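Local coordinates for bartonella effector protein (Bep) substrate of VirB T4SS (PDB 4M16) that belongs to the Fic family of effectors delivered by the VirB type IV secretion system and probably transfers AMP from ATP to tyrosine or threonine of target proteins, at residues Y61-H66 with H153-G158; T80-F85 with D111-N116. All blocks are in the same frame, centred on the assembly; numbering follows the deposited sequence.

Contact 1: Y61-H66 with H153-G158; sequences YLKYLH and HPFRAG
His66, on helix 59-70, lays its imidazole over one face of the Phe155 ring, in the loop that starts the Fic motif of this N-terminal Fic domain. His153 to Asn159 match the Fic consensus HPFx(D/E)GN except at Ala157, where an acidic residue is usual. The two rings form an offset stack, centroids 3.9 Å apart and planes only 8° from parallel, and the side chains run past each other in opposite directions. With its CG anti to the backbone N (chi1 -168°), His66 sends the imidazole out to the loop. His66 CB itself lies over the Phe155 face, 3.9 Å from its centroid, in a CH-pi contact. Leu62, one helical turn earlier, brings CD2 obliquely to Phe155 CE2 at 3.8 Å, and the same methyl lies 4.2 Å from Pro154 CG. At the edge of the phenyl ring, Lys63 CA approaches Phe155 CZ at 4.0 Å, while the lysine's ammonium end leads away. Phenylalanine suits this place as a flat apolar plate that helix atoms can cover. Histidine adds polar edges to its flat face: ND1 accepts from Gly78 N while NE2 donates, so bonds at both nitrogens fix the ring's rotation. Gly158, at the N-cap of helix 159-174, accommodates a positive phi close beside the imidazole. At the imidazole edge, His66 NE2 donates to Ala157 O at 2.8 Å, nearly straight at 167° and in the ring plane.

Contact 2: T80-F85 with D111-N116; sequences TRDLSF and DKIQEN
Asp82 and Ile113 mark the closest backbone approach, their CA atoms 6.5 Å apart, where a type I beta turn from Thr80 to Leu83 meets helix 110-126. The turn is closed by a long bond from Leu83 N to Thr80 O at 3.3 Å, and it offers three successive side chains to the helix. Asp82 is the polar centre, and both its carboxylate oxygens are used through syn lone pairs. Asp82 OD1 takes a bond from Thr80 OG1 at 2.6 Å, within the turn; Asp82 OD2 takes one from Gln114 NE2 at 3.0 Å. The bend of the glutamine chain at chi2 (-64°) carries the amide toward Asp82, and this second bond is almost straight, 166°, and lies in the amide plane. A water completes the ring of polar groups, donating to Thr80 OG1 and accepting from Gln114 NE2. Ile113 serves the apolar side: its CD1 sits over the centre of the Arg81 guanidinium, 3.6 Å from Arg81 CZ, leaving the edge of that flat group for hydrogen bonds. Those go elsewhere, from NE to His153 O, from NH1 to Met95 O and from NH2 to Ala108 O. Thus the turn, following helix 59-70 and leading into strand 85-86, packs against helix 110-126 and also, through Arg81, against the neighbouring loop that joins helices 135-152 and 159-174.

Contact 1 lies near the centre of the chain and rests on stacked rings and aliphatic carbons, with a histidine bonded to a loop carbonyl at its edge. Contact 2, some 11 Å away between centres and farther out, mixes a buried isoleucine and arginine with a network of carboxylate, amide and water at its more exposed side. Each contact has one direct hydrogen bond across it, but the groups around that bond differ. The two share the Fic-motif loop: the backbone N of Arg81 meets Pro154 O at 2.8 Å, and Pro154 also touches Ile113. Helix 59-70 and helix 110-126 therefore approach the same loop, one directly and the other partly through the turn at 80-83.

Contact 1: Y61-H66 with H153-G158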
loop_
_atom_site.group_PDB
_atom_site.type_symbol
_atom_site.label_atom_id
_atom_site.label_comp_id
_atom_site.label_asym_id
_atom_site.label_seq_id
_atom_site.Cartn_x
_atom_site.Cartn_y
_atom_site.Cartn_z
ATOM N N TYR A 61 10.560 -6.826 0.839
ATOM C CA TYR A 61 10.544 -6.120 -0.430
ATOM C C TYR A 61 9.564 -4.934 -0.331
ATOM O O TYR A 61 9.796 -3.898 -0.919
ATOM C CB TYR A 61 10.116 -7.059 -1.543
ATOM C CG TYR A 61 10.089 -6.469 -2.911
ATOM C CD1 TYR A 61 11.215 -5.888 -3.467
ATOM C CD2 TYR A 61 8.915 -6.485 -3.665
ATOM C CE1 TYR A 61 11.186 -5.335 -4.730
ATOM C CE2 TYR A 61 8.868 -5.953 -4.921
ATOM C CZ TYR A 61 10.017 -5.372 -5.467
ATOM O OH TYR A 61 9.961 -4.864 -6.766
ATOM N N LEU A 62 8.455 -5.125 0.386
ATOM C CA LEU A 62 7.471 -4.056 0.474
ATOM C C LEU A 62 8.118 -2.848 1.210
ATOM O O LEU A 62 7.969 -1.690 0.782
ATOM C CB LEU A 62 6.203 -4.533 1.173
ATOM C CG LEU A 62 5.107 -3.480 1.294
ATOM C CD1 LEU A 62 4.355 -3.351 -0.031
ATOM C CD2 LEU A 62 4.121 -3.874 2.370
ATOM N N LYS A 63 8.879 -3.137 2.269
ATOM C CA LYS A 63 9.599 -2.064 3.019
ATOM C C LYS A 63 10.680 -1.374 2.171
ATOM O O LYS A 63 10.857 -0.147 2.209
ATOM C CB LYS A 63 10.198 -2.640 4.300
ATOM C CG LYS A 63 9.151 -3.158 5.294
ATOM C CD LYS A 63 9.866 -3.809 6.477
ATOM C CE LYS A 63 8.916 -4.705 7.257
ATOM N NZ LYS A 63 9.622 -5.648 8.164
ATOM N N TYR A 64 11.411 -2.180 1.396
ATOM C CA TYR A 64 12.396 -1.706 0.455
ATOM C C TYR A 64 11.739 -0.697 -0.510
ATOM O O TYR A 64 12.269 0.382 -0.737
ATOM C CB TYR A 64 13.026 -2.891 -0.326
ATOM C CG TYR A 64 13.720 -2.470 -1.576
ATOM C CD1 TYR A 64 15.060 -2.054 -1.551
ATOM C CD2 TYR A 64 13.079 -2.542 -2.805
ATOM C CE1 TYR A 64 15.725 -1.698 -2.714
ATOM C CE2 TYR A 64 13.731 -2.177 -3.979
ATOM C CZ TYR A 64 15.048 -1.759 -3.933
ATOM O OH TYR A 64 15.697 -1.378 -5.082
ATOM N N LEU A 65 10.613 -1.099 -1.106
ATOM C CA LEU A 65 9.881 -0.230 -2.025
ATOM C C LEU A 65 9.394 1.080 -1.360
ATOM O O LEU A 65 9.473 2.139 -1.964
ATOM C CB LEU A 65 8.694 -0.969 -2.669
ATOM C CG LEU A 65 8.943 -2.061 -3.686
ATOM C CD1 LEU A 65 7.639 -2.782 -4.060
ATOM C CD2 LEU A 65 9.643 -1.529 -4.902
ATOM N N HIS A 66 8.884 0.995 -0.138
ATOM C CA HIS A 66 8.443 2.197 0.559
ATOM C C HIS A 66 9.599 3.166 0.800
ATOM O O HIS A 66 9.434 4.378 0.630
ATOM C CB HIS A 66 7.781 1.805 1.887
ATOM C CG HIS A 66 7.056 2.919 2.538
ATOM N ND1 HIS A 66 7.647 3.744 3.458
ATOM C CD2 HIS A 66 5.780 3.342 2.417
ATOM C CE1 HIS A 66 6.758 4.609 3.896
ATOM N NE2 HIS A 66 5.628 4.394 3.271
ATOM N N HIS A 153 -2.108 -1.972 6.338
ATOM C CA HIS A 153 -1.706 -0.586 6.238
ATOM C C HIS A 153 -0.519 -0.362 7.159
ATOM O O HIS A 153 -0.592 0.442 8.088
ATOM C CB HIS A 153 -2.853 0.385 6.577
ATOM C CG HIS A 153 -3.287 1.237 5.419
ATOM N ND1 HIS A 153 -3.705 0.692 4.222
ATOM C CD2 HIS A 153 -3.392 2.572 5.284
ATOM C CE1 HIS A 153 -4.069 1.662 3.408
ATOM N NE2 HIS A 153 -3.846 2.814 4.022
ATOM N N PRO A 154 0.582 -1.084 6.907
ATOM C CA PRO A 154 1.675 -1.143 7.838
ATOM C C PRO A 154 2.545 0.129 7.994
ATOM O O PRO A 154 3.334 0.154 8.906
ATOM C CB PRO A 154 2.547 -2.269 7.273
ATOM C CG PRO A 154 2.305 -2.248 5.804
ATOM C CD PRO A 154 0.834 -1.918 5.714
ATOM N N PHE A 155 2.474 1.084 7.074
ATOM C CA PHE A 155 3.250 2.357 7.160
ATOM C C PHE A 155 2.448 3.544 7.701
ATOM O O PHE A 155 1.221 3.567 7.597
ATOM C CB PHE A 155 3.842 2.704 5.769
ATOM C CG PHE A 155 4.611 1.584 5.160
ATOM C CD1 PHE A 155 5.872 1.264 5.609
ATOM C CD2 PHE A 155 4.046 0.795 4.145
ATOM C CE1 PHE A 155 6.561 0.155 5.072
ATOM C CE2 PHE A 155 4.715 -0.292 3.630
ATOM C CZ PHE A 155 6.005 -0.593 4.051
ATOM N N ARG A 156 3.141 4.572 8.241
ATOM C CA ARG A 156 2.446 5.776 8.641
ATOM C C ARG A 156 1.623 6.379 7.508
ATOM O O ARG A 156 0.505 6.827 7.721
ATOM C CB ARG A 156 3.398 6.825 9.254
ATOM C CG ARG A 156 2.723 8.110 9.666
ATOM C CD ARG A 156 1.615 7.886 10.646
ATOM N NE ARG A 156 0.992 9.145 10.949
ATOM C CZ ARG A 156 0.134 9.808 10.165
ATOM N NH1 ARG A 156 -0.221 9.397 8.929
ATOM N NH2 ARG A 156 -0.339 10.932 10.578
ATOM N N ALA A 157 2.163 6.370 6.311
ATOM C CA ALA A 157 1.483 6.889 5.149
ATOM C C ALA A 157 2.172 6.306 3.902
ATOM O O ALA A 157 3.242 5.693 4.000
ATOM C CB ALA A 157 1.569 8.418 5.105
ATOM N N GLY A 158 1.558 6.465 2.720
ATOM C CA GLY A 158 2.173 5.953 1.525
ATOM C C GLY A 158 1.840 4.482 1.291
ATOM O O GLY A 158 2.370 3.845 0.367
#

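Contact 2: T80-F85 with D111-N116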
loop_
_atom_site.group_PDB
_atom_site.type_symbol
_atom_site.label_atom_id
_atom_site.label_comp_id
_atom_site.label_asym_id
_atom_site.label_seq_id
_atom_site.Cartn_x
_atom_site.Cartn_y
_atom_site.Cartn_z
ATOM N N THR A 80 7.895 0.309 9.665
ATOM C CA THR A 80 6.461 0.080 9.900
ATOM C C THR A 80 5.996 0.813 11.157
ATOM O O THR A 80 6.769 1.046 12.119
ATOM C CB THR A 80 6.145 -1.411 9.926
ATOM O OG1 THR A 80 6.957 -2.066 10.929
ATOM C CG2 THR A 80 6.433 -2.007 8.563
ATOM N N ARG A 81 4.746 1.243 11.107
ATOM C CA ARG A 81 4.196 2.156 12.104
ATOM C C ARG A 81 3.965 1.561 13.498
ATOM O O ARG A 81 3.776 2.325 14.433
ATOM C CB ARG A 81 2.910 2.841 11.565
ATOM C CG ARG A 81 1.686 1.937 11.450
ATOM C CD ARG A 81 0.450 2.665 10.975
ATOM N NE ARG A 81 -0.525 1.665 10.542
ATOM C CZ ARG A 81 -1.347 0.980 11.324
ATOM N NH1 ARG A 81 -1.444 1.231 12.623
ATOM N NH2 ARG A 81 -2.150 0.052 10.773
ATOM N N ASP A 82 4.046 0.248 13.652
ATOM C CA ASP A 82 3.983 -0.375 14.973
ATOM C C ASP A 82 5.174 -0.007 15.868
ATOM O O ASP A 82 5.058 -0.009 17.099
ATOM C CB ASP A 82 3.935 -1.891 14.861
ATOM C CG ASP A 82 4.994 -2.454 13.957
ATOM O OD1 ASP A 82 5.132 -1.991 12.797
ATOM O OD2 ASP A 82 5.672 -3.405 14.369
ATOM N N LEU A 83 6.310 0.292 15.250
ATOM C CA LEU A 83 7.520 0.519 16.011
ATOM C C LEU A 83 7.581 1.995 16.407
ATOM O O LEU A 83 7.227 2.871 15.646
ATOM C CB LEU A 83 8.740 0.117 15.185
ATOM C CG LEU A 83 8.837 -1.411 14.911
ATOM C CD1 LEU A 83 9.950 -1.673 13.916
ATOM C CD2 LEU A 83 9.073 -2.231 16.178
ATOM N N SER A 84 8.022 2.259 17.609
ATOM C CA SER A 84 8.365 3.612 18.017
ATOM C C SER A 84 9.424 4.157 17.104
ATOM O O SER A 84 10.471 3.502 16.910
ATOM C CB SER A 84 8.907 3.602 19.438
ATOM O OG SER A 84 7.827 3.313 20.270
ATOM N N PHE A 85 9.176 5.329 16.543
ATOM C CA PHE A 85 10.109 5.926 15.607
ATOM C C PHE A 85 10.879 7.137 16.192
ATOM O O PHE A 85 10.288 8.145 16.587
ATOM C CB PHE A 85 9.469 6.317 14.292
ATOM C CG PHE A 85 10.488 6.757 13.303
ATOM C CD1 PHE A 85 11.300 5.818 12.698
ATOM C CD2 PHE A 85 10.764 8.102 13.099
ATOM C CE1 PHE A 85 12.318 6.186 11.824
ATOM C CE2 PHE A 85 11.772 8.489 12.219
ATOM C CZ PHE A 85 12.561 7.545 11.602
ATOM N N ASP A 111 -0.136 -3.480 17.305
ATOM C CA ASP A 111 0.165 -4.716 18.035
ATOM C C ASP A 111 0.106 -6.007 17.209
ATOM O O ASP A 111 0.563 -7.044 17.673
ATOM C CB ASP A 111 -0.808 -4.868 19.225
ATOM C CG ASP A 111 -0.540 -3.870 20.316
ATOM O OD1 ASP A 111 0.458 -3.084 20.199
ATOM O OD2 ASP A 111 -1.310 -3.878 21.308
ATOM N N LYS A 112 -0.523 -5.953 16.047
ATOM C CA LYS A 112 -0.752 -7.119 15.176
ATOM C C LYS A 112 0.018 -6.979 13.868
ATOM O O LYS A 112 0.065 -7.939 13.090
ATOM C CB LYS A 112 -2.235 -7.219 14.805
ATOM C CG LYS A 112 -3.180 -7.538 15.984
ATOM C CD LYS A 112 -2.702 -8.762 16.713
ATOM C CE LYS A 112 -3.800 -9.516 17.435
ATOM N NZ LYS A 112 -3.232 -10.748 18.057
ATOM N N ILE A 113 0.634 -5.829 13.608
ATOM C CA ILE A 113 1.231 -5.627 12.266
ATOM C C ILE A 113 2.334 -6.668 11.990
ATOM O O ILE A 113 2.365 -7.252 10.917
ATOM C CB ILE A 113 1.733 -4.183 12.062
ATOM C CG1 ILE A 113 0.517 -3.239 11.958
ATOM C CG2 ILE A 113 2.586 -4.045 10.800
ATOM C CD1 ILE A 113 0.878 -1.768 11.907
ATOM N N GLN A 114 3.223 -6.936 12.967
ATOM C CA GLN A 114 4.307 -7.877 12.710
ATOM C C GLN A 114 3.775 -9.271 12.404
ATOM O O GLN A 114 4.211 -9.941 11.445
ATOM C CB GLN A 114 5.299 -7.952 13.899
ATOM C CG GLN A 114 6.165 -6.704 14.045
ATOM C CD GLN A 114 7.112 -6.448 12.875
ATOM O OE1 GLN A 114 7.659 -7.374 12.259
ATOM N NE2 GLN A 114 7.285 -5.192 12.552
ATOM N N GLU A 115 2.839 -9.722 13.224
ATOM C CA GLU A 115 2.215 -11.012 13.009
ATOM C C GLU A 115 1.498 -11.099 11.629
ATOM O O GLU A 115 1.556 -12.135 10.924
ATOM C CB GLU A 115 1.223 -11.215 14.155
ATOM C CG GLU A 115 0.229 -12.312 13.939
ATOM C CD GLU A 115 -0.460 -12.741 15.237
ATOM O OE1 GLU A 115 -0.947 -11.858 15.996
ATOM O OE2 GLU A 115 -0.512 -13.978 15.461
ATOM N N ASN A 116 0.775 -10.045 11.293
ATOM C CA ASN A 116 0.015 -9.999 10.065
ATOM C C ASN A 116 0.917 -9.982 8.833
ATOM O O ASN A 116 0.645 -10.666 7.831
ATOM C CB ASN A 116 -0.972 -8.820 10.050
ATOM C CG ASN A 116 -2.150 -8.972 11.037
ATOM O OD1 ASN A 116 -2.478 -10.070 11.546
ATOM N ND2 ASN A 116 -2.809 -7.886 11.284
HETATM O O HOH W 1 8.989 -3.810 10.658
#